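Local coordinates for protein cytosolic IMP-GMP specific 5'-nucleotidase (Legionella pneumophila subsp. pneumophila, PDB 4OHF) that probably hydrolyses the 5'-phosphate of purine nucleoside monophosphates such as IMP and GMP, using magnesium in a HAD-type active site, at residues Lys351-Glu355 with Gln383-Asp388; Tyr41-Lys45 with Ile134-Gln138; Leu181-Val185 with Leu218-Ala223. All blocks are in the same frame, centred on the assembly; numbering follows the deposited sequence.

Contact 1: residues Lys351-Glu355 with Gln383-Asp388; sequences KKELE and QISTVD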
# COMPACT_ATOMS: atom_id res chain seq x y z
N LYS B 351 2.27 -49.00 -2.89
CA LYS B 351 2.95 -48.22 -3.92
C LYS B 351 4.28 -47.64 -3.44
O LYS B 351 5.30 -47.80 -4.12
CB LYS B 351 2.05 -47.08 -4.39
CG LYS B 351 2.53 -46.36 -5.64
CD LYS B 351 2.94 -44.92 -5.37
CE LYS B 351 2.93 -44.08 -6.66
NZ LYS B 351 3.71 -44.72 -7.75
N LYS B 352 4.26 -46.96 -2.30
CA LYS B 352 5.47 -46.35 -1.75
C LYS B 352 6.46 -47.44 -1.35
O LYS B 352 7.67 -47.22 -1.34
CB LYS B 352 5.12 -45.47 -0.55
CG LYS B 352 6.12 -44.34 -0.26
CD LYS B 352 7.11 -44.71 0.84
CE LYS B 352 6.39 -45.04 2.15
NZ LYS B 352 5.50 -43.94 2.60
N GLU B 353 5.93 -48.61 -1.00
CA GLU B 353 6.74 -49.76 -0.62
C GLU B 353 7.53 -50.18 -1.85
O GLU B 353 8.76 -50.31 -1.82
CB GLU B 353 5.84 -50.93 -0.20
CG GLU B 353 5.66 -51.09 1.29
CD GLU B 353 6.75 -51.95 1.92
OE1 GLU B 353 6.78 -52.06 3.17
OE2 GLU B 353 7.57 -52.52 1.16
N LEU B 354 6.80 -50.37 -2.94
CA LEU B 354 7.39 -50.77 -4.20
C LEU B 354 8.36 -49.72 -4.70
O LEU B 354 9.43 -50.03 -5.20
CB LEU B 354 6.28 -50.99 -5.24
CG LEU B 354 5.34 -52.16 -4.94
CD1 LEU B 354 4.20 -52.18 -5.95
CD2 LEU B 354 6.12 -53.46 -4.99
N GLU B 355 7.99 -48.46 -4.55
CA GLU B 355 8.84 -47.38 -5.03
C GLU B 355 10.19 -47.28 -4.31
O GLU B 355 11.21 -47.03 -4.95
CB GLU B 355 8.08 -46.06 -4.94
CG GLU B 355 8.69 -44.95 -5.77
CD GLU B 355 7.67 -44.25 -6.63
OE1 GLU B 355 6.99 -44.94 -7.43
OE2 GLU B 355 7.55 -43.01 -6.52
N GLN B 383 4.89 -53.90 -11.96
CA GLN B 383 4.14 -53.97 -10.72
C GLN B 383 3.70 -52.56 -10.27
O GLN B 383 2.56 -52.34 -9.87
CB GLN B 383 5.03 -54.59 -9.63
CG GLN B 383 4.37 -55.70 -8.85
CD GLN B 383 5.07 -55.97 -7.54
OE1 GLN B 383 6.25 -56.33 -7.52
NE2 GLN B 383 4.35 -55.79 -6.44
N ILE B 384 4.62 -51.60 -10.35
CA ILE B 384 4.29 -50.25 -9.95
C ILE B 384 3.32 -49.66 -10.96
O ILE B 384 2.46 -48.86 -10.60
CB ILE B 384 5.57 -49.38 -9.85
CG1 ILE B 384 6.43 -49.89 -8.68
CG2 ILE B 384 5.20 -47.93 -9.66
CD1 ILE B 384 7.77 -49.17 -8.54
N SER B 385 3.44 -50.08 -12.21
CA SER B 385 2.54 -49.58 -13.24
C SER B 385 1.12 -50.10 -12.99
O SER B 385 0.14 -49.42 -13.28
CB SER B 385 3.00 -50.04 -14.62
OG SER B 385 3.50 -48.94 -15.36
N THR B 386 1.05 -51.31 -12.43
CA THR B 386 -0.22 -51.96 -12.11
C THR B 386 -0.89 -51.31 -10.89
O THR B 386 -2.08 -50.97 -10.94
CB THR B 386 -0.01 -53.46 -11.86
OG1 THR B 386 0.49 -54.07 -13.05
CG2 THR B 386 -1.31 -54.13 -11.47
N VAL B 387 -0.15 -51.12 -9.81
CA VAL B 387 -0.73 -50.49 -8.64
C VAL B 387 -1.09 -49.04 -8.97
O VAL B 387 -2.13 -48.55 -8.54
CB VAL B 387 0.22 -50.57 -7.42
CG1 VAL B 387 1.51 -49.80 -7.71
CG2 VAL B 387 -0.47 -50.02 -6.18
N ASP B 388 -0.24 -48.37 -9.75
CA ASP B 388 -0.50 -46.98 -10.13
C ASP B 388 -1.82 -46.87 -10.86
O ASP B 388 -2.48 -45.82 -10.82
CB ASP B 388 0.61 -46.44 -11.05
CG ASP B 388 1.79 -45.85 -10.28
OD1 ASP B 388 1.74 -45.77 -9.03
OD2 ASP B 388 2.77 -45.46 -10.94
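Lys351 NZ donates to Asp388 OD1 at 2.6 Å, a salt bridge across the long antiparallel helical hairpin of helices 338-367 and 374-399. It uses the syn lone pair of OD1, the one on the side of OD2. The same ammonium group has a weaker link back to its own helix, NZ to Glu355 OE1 at 3.3 Å, so one lysine joins two carboxylates and probably eases their mutual repulsion. The other oxygen of Glu355, OE2, is salt-bridged to Arg447 of the second subunit, which carries the network into the assembly. With CG anti to the backbone N (chi1 -169°) and bends at chi2 and chi4, the lysine chain swings over to the facing helix, its CG resting against Val387 CG1.

Beneath this charged layer lies an apolar one, between segment axes that approach to 9.9 Å, with 161° between their N-to-C directions. Leu354 points into the gap, CB lying 3.6 Å from Ile384 CG1. Its CD1 meets Val387 CG1 tip to tip at 4.0 Å. At the outer margin Gln383 lies across Leu354 at about a right angle, its amide NE2 nearest to the leucine's CD2.

Contact 2: residues Tyr41-Lys45 with Ile134-Gln138; sequences YDLVK and ILYGQ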
# COMPACT_ATOMS: atom_id res chain seq x y z
N TYR B 41 -30.14 -16.01 -6.42
CA TYR B 41 -29.78 -16.15 -7.81
C TYR B 41 -30.82 -15.43 -8.68
O TYR B 41 -30.47 -14.53 -9.45
CB TYR B 41 -29.68 -17.63 -8.17
CG TYR B 41 -29.41 -17.92 -9.64
CD1 TYR B 41 -30.45 -18.10 -10.54
CD2 TYR B 41 -28.10 -18.06 -10.11
CE1 TYR B 41 -30.21 -18.42 -11.87
CE2 TYR B 41 -27.84 -18.38 -11.43
CZ TYR B 41 -28.90 -18.55 -12.31
OH TYR B 41 -28.67 -18.87 -13.63
N ASP B 42 -32.09 -15.81 -8.54
CA ASP B 42 -33.15 -15.17 -9.32
C ASP B 42 -33.15 -13.65 -9.16
O ASP B 42 -32.98 -12.93 -10.13
CB ASP B 42 -34.53 -15.71 -8.92
CG ASP B 42 -34.70 -17.18 -9.23
OD1 ASP B 42 -34.01 -17.69 -10.13
OD2 ASP B 42 -35.55 -17.83 -8.58
N LEU B 43 -33.35 -13.16 -7.95
CA LEU B 43 -33.37 -11.72 -7.73
C LEU B 43 -32.18 -11.01 -8.39
O LEU B 43 -32.36 -9.96 -9.01
CB LEU B 43 -33.38 -11.40 -6.23
CG LEU B 43 -34.56 -11.92 -5.42
CD1 LEU B 43 -34.37 -11.61 -3.96
CD2 LEU B 43 -35.85 -11.31 -5.95
N VAL B 44 -30.98 -11.57 -8.26
CA VAL B 44 -29.77 -10.97 -8.83
C VAL B 44 -29.73 -11.04 -10.34
O VAL B 44 -29.31 -10.10 -11.01
CB VAL B 44 -28.48 -11.65 -8.29
CG1 VAL B 44 -27.26 -11.14 -9.04
CG2 VAL B 44 -28.32 -11.37 -6.82
N LYS B 45 -30.17 -12.17 -10.89
CA LYS B 45 -30.19 -12.36 -12.33
C LYS B 45 -31.21 -11.40 -12.93
O LYS B 45 -31.01 -10.84 -14.01
CB LYS B 45 -30.55 -13.80 -12.67
CG LYS B 45 -30.40 -14.15 -14.14
CD LYS B 45 -30.69 -15.61 -14.39
CE LYS B 45 -32.08 -15.97 -13.90
NZ LYS B 45 -32.43 -17.39 -14.19
N ILE B 134 -22.08 -19.52 -9.76
CA ILE B 134 -22.89 -20.11 -10.81
C ILE B 134 -23.29 -19.06 -11.85
O ILE B 134 -23.08 -19.24 -13.05
CB ILE B 134 -24.16 -20.75 -10.25
CG1 ILE B 134 -23.79 -21.91 -9.33
CG2 ILE B 134 -25.06 -21.20 -11.39
CD1 ILE B 134 -24.97 -22.52 -8.60
N LEU B 135 -23.86 -17.95 -11.37
CA LEU B 135 -24.26 -16.89 -12.27
C LEU B 135 -23.08 -16.36 -13.09
O LEU B 135 -23.13 -16.33 -14.31
CB LEU B 135 -24.89 -15.74 -11.50
CG LEU B 135 -25.39 -14.59 -12.38
CD1 LEU B 135 -26.36 -15.15 -13.38
CD2 LEU B 135 -26.07 -13.51 -11.54
N TYR B 136 -22.00 -15.96 -12.41
CA TYR B 136 -20.83 -15.44 -13.10
C TYR B 136 -20.34 -16.42 -14.15
O TYR B 136 -19.97 -16.03 -15.26
CB TYR B 136 -19.70 -15.16 -12.12
CG TYR B 136 -18.52 -14.46 -12.75
CD1 TYR B 136 -18.61 -13.14 -13.18
CD2 TYR B 136 -17.30 -15.12 -12.92
CE1 TYR B 136 -17.53 -12.48 -13.76
CE2 TYR B 136 -16.21 -14.48 -13.50
CZ TYR B 136 -16.33 -13.16 -13.92
OH TYR B 136 -15.25 -12.54 -14.50
N GLY B 137 -20.33 -17.69 -13.80
CA GLY B 137 -19.88 -18.69 -14.75
C GLY B 137 -20.70 -18.63 -16.02
O GLY B 137 -20.14 -18.56 -17.11
N GLN B 138 -22.02 -18.67 -15.88
CA GLN B 138 -22.91 -18.63 -17.03
C GLN B 138 -22.78 -17.33 -17.81
O GLN B 138 -22.80 -17.34 -19.04
CB GLN B 138 -24.35 -18.83 -16.57
CG GLN B 138 -24.58 -20.19 -15.94
CD GLN B 138 -25.88 -20.26 -15.16
OE1 GLN B 138 -26.22 -19.32 -14.43
NE2 GLN B 138 -26.61 -21.36 -15.29
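Ile134 meets Tyr41 first: its CG2 methyl, 4.0 Å from ring carbon CE2, approaches obliquely; Ile134 also packs on Phe63 and Ala68. Leu135 comes next and fills more of the space between helices 33-51 and 129-143, which pack side by side, segment axes 11.4 Å apart and at 43°, as plain helix-helix packing away from the annotated sites. Its CB is 4.0 Å from the same CE2 of Tyr41. Because CG of Leu135 stands opposite its own backbone N, the isobutyl group is carried across to helix 33-51, where CD2 packs on Val44 CG1 at 3.6 Å and CD1 lies beside Lys45 CG at 4.2 Å. Only the aliphatic part of that lysine takes part; its NZ leads away and is hydrogen-bonded to Phe61 O.

One turn further on, Gln138 supplies the polar element. Tyr41 OH donates to its OE1 at 2.6 Å, with a C=O...donor angle of 125° and the donor tilted somewhat from the carbonyl plane. OE1 sits at the edge of the tyrosine ring, and the ring and amide planes stand 55° apart. The other end of the amide, NE2, donates to Lys62 O, and the Phe63 ring leans on that of Tyr41.

Both ends of the Gln138 amide are therefore engaged, which fixes its flip, and the buried phenol has an acceptor for its proton inside an otherwise apolar interface.

Contact 3: residues Leu181-Val185 with Leu218-Ala223; sequences LKKYV and LLLDYA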
# COMPACT_ATOMS: atom_id res chain seq x y z
N LEU B 181 -41.99 -17.45 4.85
CA LEU B 181 -41.19 -17.98 5.94
C LEU B 181 -41.06 -19.50 6.02
O LEU B 181 -39.94 -20.01 6.15
CB LEU B 181 -41.69 -17.42 7.27
CG LEU B 181 -41.49 -15.91 7.37
CD1 LEU B 181 -42.12 -15.37 8.65
CD2 LEU B 181 -40.00 -15.59 7.33
N LYS B 182 -42.16 -20.23 5.92
CA LYS B 182 -42.01 -21.68 6.03
C LYS B 182 -41.28 -22.36 4.89
O LYS B 182 -40.94 -23.53 4.98
CB LYS B 182 -43.36 -22.36 6.26
CG LYS B 182 -44.34 -22.33 5.12
CD LYS B 182 -45.42 -23.38 5.36
CE LYS B 182 -45.75 -23.52 6.87
NZ LYS B 182 -46.72 -24.62 7.17
N LYS B 183 -41.02 -21.63 3.82
CA LYS B 183 -40.28 -22.19 2.70
C LYS B 183 -38.80 -21.83 2.84
O LYS B 183 -37.94 -22.48 2.26
CB LYS B 183 -40.82 -21.64 1.38
CG LYS B 183 -39.99 -22.05 0.17
CD LYS B 183 -40.32 -21.21 -1.05
CE LYS B 183 -39.46 -21.64 -2.24
NZ LYS B 183 -39.74 -20.81 -3.44
N TYR B 184 -38.51 -20.78 3.61
CA TYR B 184 -37.13 -20.33 3.75
C TYR B 184 -36.44 -20.59 5.08
O TYR B 184 -35.28 -21.00 5.09
CB TYR B 184 -37.03 -18.85 3.39
CG TYR B 184 -37.22 -18.62 1.91
CD1 TYR B 184 -36.24 -19.03 0.99
CD2 TYR B 184 -38.39 -18.05 1.42
CE1 TYR B 184 -36.42 -18.87 -0.37
CE2 TYR B 184 -38.59 -17.88 0.05
CZ TYR B 184 -37.60 -18.30 -0.84
OH TYR B 184 -37.78 -18.13 -2.20
N VAL B 185 -37.12 -20.38 6.20
CA VAL B 185 -36.48 -20.61 7.49
C VAL B 185 -36.84 -21.93 8.17
O VAL B 185 -38.00 -22.32 8.25
CB VAL B 185 -36.70 -19.41 8.47
CG1 VAL B 185 -37.67 -18.43 7.88
CG2 VAL B 185 -37.17 -19.90 9.84
N LEU B 218 -39.70 -10.03 13.63
CA LEU B 218 -40.59 -10.98 12.95
C LEU B 218 -39.97 -12.38 12.93
O LEU B 218 -40.55 -13.35 13.42
CB LEU B 218 -40.80 -10.54 11.52
CG LEU B 218 -42.13 -10.85 10.85
CD1 LEU B 218 -41.90 -10.75 9.35
CD2 LEU B 218 -42.66 -12.22 11.22
N LEU B 219 -38.77 -12.46 12.36
CA LEU B 219 -38.06 -13.72 12.23
C LEU B 219 -37.74 -14.41 13.56
O LEU B 219 -37.87 -15.63 13.69
CB LEU B 219 -36.78 -13.51 11.44
CG LEU B 219 -36.24 -14.76 10.76
CD1 LEU B 219 -37.06 -15.05 9.51
CD2 LEU B 219 -34.78 -14.54 10.37
N LEU B 220 -37.31 -13.64 14.56
CA LEU B 220 -36.98 -14.23 15.85
C LEU B 220 -38.22 -14.83 16.47
O LEU B 220 -38.18 -15.92 17.03
CB LEU B 220 -36.38 -13.18 16.78
CG LEU B 220 -34.93 -12.79 16.48
CD1 LEU B 220 -34.49 -11.65 17.38
CD2 LEU B 220 -34.04 -14.00 16.69
N ASP B 221 -39.33 -14.11 16.36
CA ASP B 221 -40.61 -14.56 16.88
C ASP B 221 -41.02 -15.84 16.15
O ASP B 221 -41.27 -16.86 16.78
CB ASP B 221 -41.66 -13.48 16.64
CG ASP B 221 -42.93 -13.70 17.43
OD1 ASP B 221 -43.85 -12.86 17.30
OD2 ASP B 221 -43.03 -14.68 18.19
N TYR B 222 -41.07 -15.79 14.82
CA TYR B 222 -41.44 -16.94 14.01
C TYR B 222 -40.63 -18.21 14.32
O TYR B 222 -41.20 -19.31 14.41
CB TYR B 222 -41.31 -16.62 12.51
CG TYR B 222 -41.58 -17.80 11.60
CD1 TYR B 222 -42.88 -18.15 11.23
CD2 TYR B 222 -40.53 -18.58 11.13
CE1 TYR B 222 -43.13 -19.27 10.42
CE2 TYR B 222 -40.77 -19.69 10.32
CZ TYR B 222 -42.07 -20.04 9.97
OH TYR B 222 -42.30 -21.15 9.19
N ALA B 223 -39.32 -18.06 14.49
CA ALA B 223 -38.46 -19.22 14.72
C ALA B 223 -38.14 -19.65 16.15
O ALA B 223 -37.65 -20.75 16.36
CB ALA B 223 -37.16 -19.03 13.94
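Leu181 and Val185 face helix 213-224 from a short helical turn that ends as Val185 leaves helical geometry; Leu181 O takes both Tyr184 N and Val185 N, and the Val185 and Ala223 CA atoms lie 7.6 Å apart. The side chains gather round the Tyr222 ring, and those of Tyr222 and Leu181 run past one another in opposing senses. Leu181 CB sits squarely over one face, 3.8 Å from the ring centroid and 12° off the normal, a CH-pi contact. Leu181 CD1 lies farther back, near the CG end of the ring. A chi1 of 175° turns the Tyr222 ring away from its own N, and OH comes to lie beside Lys182 CB.

Val185 comes at the ring from its edge: CG2, near the ring plane, is 3.6 Å from Tyr222 CE2 and also reaches Ala223 CB. Leu219 CD1 touches both partners from one side, closing a triangle of methyls, 3.7 Å from Leu181 CD2 and 3.8 Å from Val185 CG1. Arg187 gives Tyr222 a cation-pi partner and also bonds to its carbonyl oxygen.

Leu219 packs in addition on Asp25, a magnesium ligand, so the contact lies behind the metal site, the Leu219 side chain about 9 Å from the magnesium ion. Helix 213-224 belongs to the beta-alpha-beta crossover between parallel strands 204-208 and 240-243, part of the Rossmann-like core of HAD hydrolases.

From the N terminus, contact 2 comes first: it closes the loop from helix 33-51 to helix 129-143 over a stretch that holds the whole five-stranded antiparallel sheet. Contact 3 then joins residues 181-185 to helix 213-224, returning the chain to the magnesium-bearing core. Contact 1 comes last, pairing helices 338-367 and 374-399 in a hairpin. The three follow in series, neither nested nor crossed. Contacts 2 and 3 come within about 7 Å at their nearest atoms without touching; contact 2 joins helices of what is probably the cap, and contact 3 packs residues 181-185 against the Rossmann-like core. Contact 1 stands well apart, its centre about 57 Å from that of contact 3, on an arm that reaches another subunit.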